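Local coordinates for acetyl-CoA acetyltransferase A (Ascaris suum, PDB 6BJA), which binds coenzyme A and, as an acetyl-CoA acetyltransferase of the thiolase family, probably interconverts acetyl-CoA and 3-ketoacyl-CoA thioesters in lipid metabolism, at residues 122-134 with 141-153. Numbering follows the deposited sequence.
Sequences SESMSNAPFYVPR and GVQLVDALQRDGL
Tyr131 and Val145 form an antiparallel hydrogen-bonded pair, Tyr131 N to Val145 O at 2.8 Å and Val145 N to Tyr131 O at 3.2 Å, and Ala147 N carries the pairing onto Pro129 O just as helix 147-153 begins. Tyr131 does most of the side-chain work. With CG beside its own backbone N (chi1 -53°), the ring runs past Val145, CD2 lying 4.0 Å from CG1, and its hydroxyl end comes against the methyl of Ala147, CZ 3.5 Å from CB, which lies obliquely to the ring. Its hydroxyl then gives a 2.6 Å hydrogen bond from OH to Asp151 OD2, entering on the anti side, 27° out of the carboxylate plane. Gly67 N of the second subunit donates to that same oxygen.

On the opposite face of the hairpin, the Phe130 ring lies by the Asp146 carboxylate, their planes 57° apart and CE1 3.5 Å from OD2. Asp146 is the N-cap: OD1 accepts from Leu148 N, which sits above the carboxylate plane. OD1 also meets Arg134 of the second subunit in a salt bridge, while OD2 takes Gly140 N of the third. Toward the core, Leu148 CD2 packs 3.7 Å from Ala128 CB and touches Met125 CB; in the direction of the hairpin's tip, Val132 CG2 presses on Leu144 CD1 at a tight 3.5 Å.

This hairpin reaches out from the thiolase core into the tetramer, and its strand 130-132 pairs antiparallel with a strand of the second subunit. The donors around both buried carboxylates probably favour the ionised forms. Through Asp146 the helix start is tied to two neighbours, through Asp151 its later part to the second subunit.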
loop_
_atom_site.group_PDB
_atom_site.type_symbol
_atom_site.label_atom_id
_atom_site.label_comp_id
_atom_site.label_asym_id
_atom_site.label_seq_id
_atom_site.Cartn_x
_atom_site.Cartn_y
_atom_site.Cartn_z
ATOM N N SER A 122 -24.462 -3.530 12.429
ATOM C CA SER A 122 -23.228 -3.078 13.041
ATOM C C SER A 122 -22.314 -2.501 11.991
ATOM O O SER A 122 -22.151 -3.074 10.914
ATOM C CB SER A 122 -22.496 -4.213 13.746
ATOM O OG SER A 122 -21.408 -3.687 14.504
ATOM N N GLU A 123 -21.699 -1.372 12.306
ATOM C CA GLU A 123 -20.778 -0.761 11.376
ATOM C C GLU A 123 -19.669 -0.073 12.128
ATOM O O GLU A 123 -19.925 0.698 13.061
ATOM C CB GLU A 123 -21.498 0.243 10.468
ATOM C CG GLU A 123 -20.711 0.572 9.208
ATOM C CD GLU A 123 -20.850 -0.509 8.133
ATOM O OE1 GLU A 123 -22.009 -0.818 7.770
ATOM O OE2 GLU A 123 -19.815 -1.017 7.635
ATOM N N SER A 124 -18.434 -0.379 11.741
ATOM C CA SER A 124 -17.273 0.330 12.250
ATOM C C SER A 124 -16.619 1.039 11.084
ATOM O O SER A 124 -15.728 0.494 10.419
ATOM C CB SER A 124 -16.280 -0.611 12.905
ATOM O OG SER A 124 -15.164 0.103 13.410
ATOM N N MET A 125 -17.052 2.260 10.833
ATOM C CA MET A 125 -16.501 2.985 9.715
ATOM C C MET A 125 -15.063 3.410 10.015
ATOM O O MET A 125 -14.248 3.570 9.103
ATOM C CB MET A 125 -17.413 4.152 9.366
ATOM C CG MET A 125 -18.806 3.671 9.001
ATOM S SD MET A 125 -20.036 4.920 8.550
ATOM C CE MET A 125 -19.570 5.342 6.846
ATOM N N SER A 126 -14.728 3.506 11.303
ATOM C CA SER A 126 -13.360 3.774 11.720
ATOM C C SER A 126 -12.357 2.758 11.207
ATOM O O SER A 126 -11.182 3.069 11.066
ATOM C CB SER A 126 -13.270 3.795 13.239
ATOM O OG SER A 126 -13.972 4.909 13.777
ATOM N N ASN A 127 -12.807 1.524 11.003
ATOM C CA ASN A 127 -11.901 0.451 10.620
ATOM C C ASN A 127 -12.022 0.015 9.163
ATOM O O ASN A 127 -11.413 -0.982 8.756
ATOM C CB ASN A 127 -12.128 -0.731 11.543
ATOM C CG ASN A 127 -11.524 -0.486 12.890
ATOM O OD1 ASN A 127 -10.304 -0.413 13.011
ATOM N ND2 ASN A 127 -12.361 -0.322 13.905
ATOM N N ALA A 128 -12.765 0.765 8.361
ATOM C CA ALA A 128 -12.815 0.507 6.923
ATOM C C ALA A 128 -11.438 0.779 6.322
ATOM O O ALA A 128 -10.852 1.842 6.555
ATOM C CB ALA A 128 -13.861 1.382 6.289
ATOM N N PRO A 129 -10.900 -0.165 5.537
ATOM C CA PRO A 129 -9.526 -0.010 5.063
ATOM C C PRO A 129 -9.402 0.702 3.733
ATOM O O PRO A 129 -10.393 1.182 3.192
ATOM C CB PRO A 129 -9.064 -1.453 4.923
ATOM C CG PRO A 129 -10.314 -2.148 4.403
ATOM C CD PRO A 129 -11.444 -1.492 5.201
ATOM N N PHE A 130 -8.171 0.740 3.227
ATOM C CA PHE A 130 -7.894 1.154 1.869
ATOM C C PHE A 130 -7.553 -0.081 1.062
ATOM O O PHE A 130 -7.096 -1.070 1.624
ATOM C CB PHE A 130 -6.746 2.160 1.806
ATOM C CG PHE A 130 -7.002 3.406 2.598
ATOM C CD1 PHE A 130 -7.667 4.471 2.032
ATOM C CD2 PHE A 130 -6.582 3.497 3.897
ATOM C CE1 PHE A 130 -7.912 5.608 2.768
ATOM C CE2 PHE A 130 -6.827 4.635 4.631
ATOM C CZ PHE A 130 -7.487 5.684 4.053
ATOM N N TYR A 131 -7.775 -0.007 -0.247
ATOM C CA TYR A 131 -7.559 -1.134 -1.140
ATOM C C TYR A 131 -6.383 -0.910 -2.080
ATOM O O TYR A 131 -6.284 0.126 -2.730
ATOM C CB TYR A 131 -8.812 -1.380 -1.994
ATOM C CG TYR A 131 -10.121 -1.541 -1.242
ATOM C CD1 TYR A 131 -10.182 -2.272 -0.065
ATOM C CD2 TYR A 131 -11.307 -1.005 -1.744
ATOM C CE1 TYR A 131 -11.370 -2.455 0.594
ATOM C CE2 TYR A 131 -12.500 -1.178 -1.093
ATOM C CZ TYR A 131 -12.525 -1.910 0.084
ATOM O OH TYR A 131 -13.710 -2.108 0.750
ATOM N N VAL A 132 -5.515 -1.912 -2.143
ATOM C CA VAL A 132 -4.514 -2.072 -3.207
ATOM C C VAL A 132 -5.032 -3.107 -4.192
ATOM O O VAL A 132 -5.393 -4.203 -3.784
ATOM C CB VAL A 132 -3.172 -2.543 -2.637
ATOM C CG1 VAL A 132 -2.138 -2.734 -3.729
ATOM C CG2 VAL A 132 -2.652 -1.562 -1.603
ATOM N N PRO A 133 -5.070 -2.779 -5.489
ATOM C CA PRO A 133 -5.628 -3.768 -6.424
ATOM C C PRO A 133 -4.760 -5.009 -6.590
ATOM O O PRO A 133 -3.547 -4.971 -6.368
ATOM C CB PRO A 133 -5.724 -2.983 -7.744
ATOM C CG PRO A 133 -4.715 -1.932 -7.626
ATOM C CD PRO A 133 -4.722 -1.523 -6.176
ATOM N N ARG A 134 -5.403 -6.129 -6.932
ATOM C CA ARG A 134 -4.725 -7.373 -7.224
ATOM C C ARG A 134 -3.968 -7.209 -8.529
ATOM O O ARG A 134 -4.354 -6.411 -9.371
ATOM C CB ARG A 134 -5.743 -8.514 -7.320
ATOM C CG ARG A 134 -5.170 -9.919 -7.608
ATOM C CD ARG A 134 -4.560 -10.606 -6.391
ATOM N NE ARG A 134 -5.439 -10.527 -5.245
ATOM C CZ ARG A 134 -5.297 -11.198 -4.113
ATOM N NH1 ARG A 134 -4.310 -12.088 -3.926
ATOM N NH2 ARG A 134 -6.187 -11.004 -3.174
ATOM N N GLY A 141 2.423 3.842 -10.681
ATOM C CA GLY A 141 1.647 3.585 -9.484
ATOM C C GLY A 141 0.155 3.481 -9.723
ATOM O O GLY A 141 -0.321 3.317 -10.849
ATOM N N VAL A 142 -0.583 3.548 -8.624
ATOM C CA VAL A 142 -2.016 3.354 -8.630
ATOM C C VAL A 142 -2.606 4.079 -7.429
ATOM O O VAL A 142 -1.916 4.332 -6.449
ATOM C CB VAL A 142 -2.384 1.860 -8.571
ATOM C CG1 VAL A 142 -1.983 1.254 -7.225
ATOM C CG2 VAL A 142 -3.857 1.657 -8.836
ATOM N N GLN A 143 -3.882 4.429 -7.513
ATOM C CA GLN A 143 -4.567 5.055 -6.393
ATOM C C GLN A 143 -4.928 4.008 -5.353
ATOM O O GLN A 143 -5.398 2.918 -5.700
ATOM C CB GLN A 143 -5.832 5.765 -6.877
ATOM C CG GLN A 143 -6.376 6.786 -5.906
ATOM C CD GLN A 143 -5.648 8.117 -5.997
ATOM O OE1 GLN A 143 -5.307 8.574 -7.088
ATOM N NE2 GLN A 143 -5.415 8.748 -4.858
ATOM N N LEU A 144 -4.660 4.308 -4.081
ATOM C CA LEU A 144 -5.200 3.531 -2.975
ATOM C C LEU A 144 -6.641 3.954 -2.793
ATOM O O LEU A 144 -6.917 5.122 -2.561
ATOM C CB LEU A 144 -4.416 3.780 -1.688
ATOM C CG LEU A 144 -3.692 2.644 -1.001
ATOM C CD1 LEU A 144 -2.852 1.907 -1.996
ATOM C CD2 LEU A 144 -2.831 3.239 0.095
ATOM N N VAL A 145 -7.553 3.005 -2.916
ATOM C CA VAL A 145 -8.980 3.283 -2.914
ATOM C C VAL A 145 -9.484 3.245 -1.479
ATOM O O VAL A 145 -9.151 2.337 -0.732
ATOM C CB VAL A 145 -9.727 2.255 -3.757
ATOM C CG1 VAL A 145 -11.237 2.458 -3.668
ATOM C CG2 VAL A 145 -9.250 2.320 -5.199
ATOM N N ASP A 146 -10.289 4.241 -1.115
ATOM C CA ASP A 146 -10.888 4.320 0.216
ATOM C C ASP A 146 -12.196 3.540 0.263
ATOM O O ASP A 146 -13.137 3.865 -0.449
ATOM C CB ASP A 146 -11.117 5.785 0.568
ATOM C CG ASP A 146 -11.459 6.000 2.027
ATOM O OD1 ASP A 146 -12.021 5.081 2.650
ATOM O OD2 ASP A 146 -11.129 7.085 2.564
ATOM N N ALA A 147 -12.250 2.500 1.087
ATOM C CA ALA A 147 -13.453 1.692 1.219
ATOM C C ALA A 147 -14.676 2.553 1.527
ATOM O O ALA A 147 -15.765 2.269 1.051
ATOM C CB ALA A 147 -13.277 0.636 2.311
ATOM N N LEU A 148 -14.494 3.585 2.340
ATOM C CA LEU A 148 -15.623 4.434 2.725
ATOM C C LEU A 148 -16.255 5.101 1.527
ATOM O O LEU A 148 -17.475 5.195 1.426
ATOM C CB LEU A 148 -15.181 5.502 3.722
ATOM C CG LEU A 148 -14.659 5.068 5.073
ATOM C CD1 LEU A 148 -14.063 6.281 5.757
ATOM C CD2 LEU A 148 -15.780 4.494 5.899
ATOM N N GLN A 149 -15.403 5.554 0.614
ATOM C CA GLN A 149 -15.847 6.183 -0.609
ATOM C C GLN A 149 -16.431 5.166 -1.576
ATOM O O GLN A 149 -17.589 5.235 -1.969
ATOM C CB GLN A 149 -14.662 6.887 -1.242
ATOM C CG GLN A 149 -14.974 7.991 -2.191
ATOM C CD GLN A 149 -13.747 8.856 -2.409
ATOM O OE1 GLN A 149 -12.703 8.365 -2.855
ATOM N NE2 GLN A 149 -13.847 10.135 -2.051
ATOM N N ARG A 150 -15.607 4.206 -1.961
ATOM C CA ARG A 150 -15.975 3.296 -3.022
ATOM C C ARG A 150 -17.147 2.384 -2.664
ATOM O O ARG A 150 -18.044 2.176 -3.485
ATOM C CB ARG A 150 -14.764 2.467 -3.416
ATOM C CG ARG A 150 -15.054 1.341 -4.386
ATOM C CD ARG A 150 -15.578 1.837 -5.708
ATOM N NE ARG A 150 -15.717 0.705 -6.618
ATOM C CZ ARG A 150 -16.587 0.624 -7.624
ATOM N NH1 ARG A 150 -17.447 1.602 -7.878
ATOM N NH2 ARG A 150 -16.600 -0.462 -8.380
ATOM N N ASP A 151 -17.152 1.832 -1.452
ATOM C CA ASP A 151 -18.167 0.855 -1.073
ATOM C C ASP A 151 -19.260 1.431 -0.161
ATOM O O ASP A 151 -20.250 0.756 0.118
ATOM C CB ASP A 151 -17.490 -0.343 -0.387
ATOM C CG ASP A 151 -16.586 -1.152 -1.331
ATOM O OD1 ASP A 151 -16.749 -1.059 -2.564
ATOM O OD2 ASP A 151 -15.721 -1.907 -0.821
ATOM N N GLY A 152 -19.085 2.667 0.313
ATOM C CA GLY A 152 -20.028 3.255 1.247
ATOM C C GLY A 152 -20.782 4.481 0.751
ATOM O O GLY A 152 -22.016 4.475 0.727
ATOM N N LEU A 153 -20.056 5.520 0.344
ATOM C CA LEU A 153 -20.649 6.858 0.193
ATOM C C LEU A 153 -20.881 7.310 -1.238
ATOM O O LEU A 153 -21.619 8.266 -1.463
ATOM C CB LEU A 153 -19.778 7.891 0.904
ATOM C CG LEU A 153 -19.538 7.601 2.388
ATOM C CD1 LEU A 153 -18.620 8.625 3.019
ATOM C CD2 LEU A 153 -20.839 7.564 3.129
#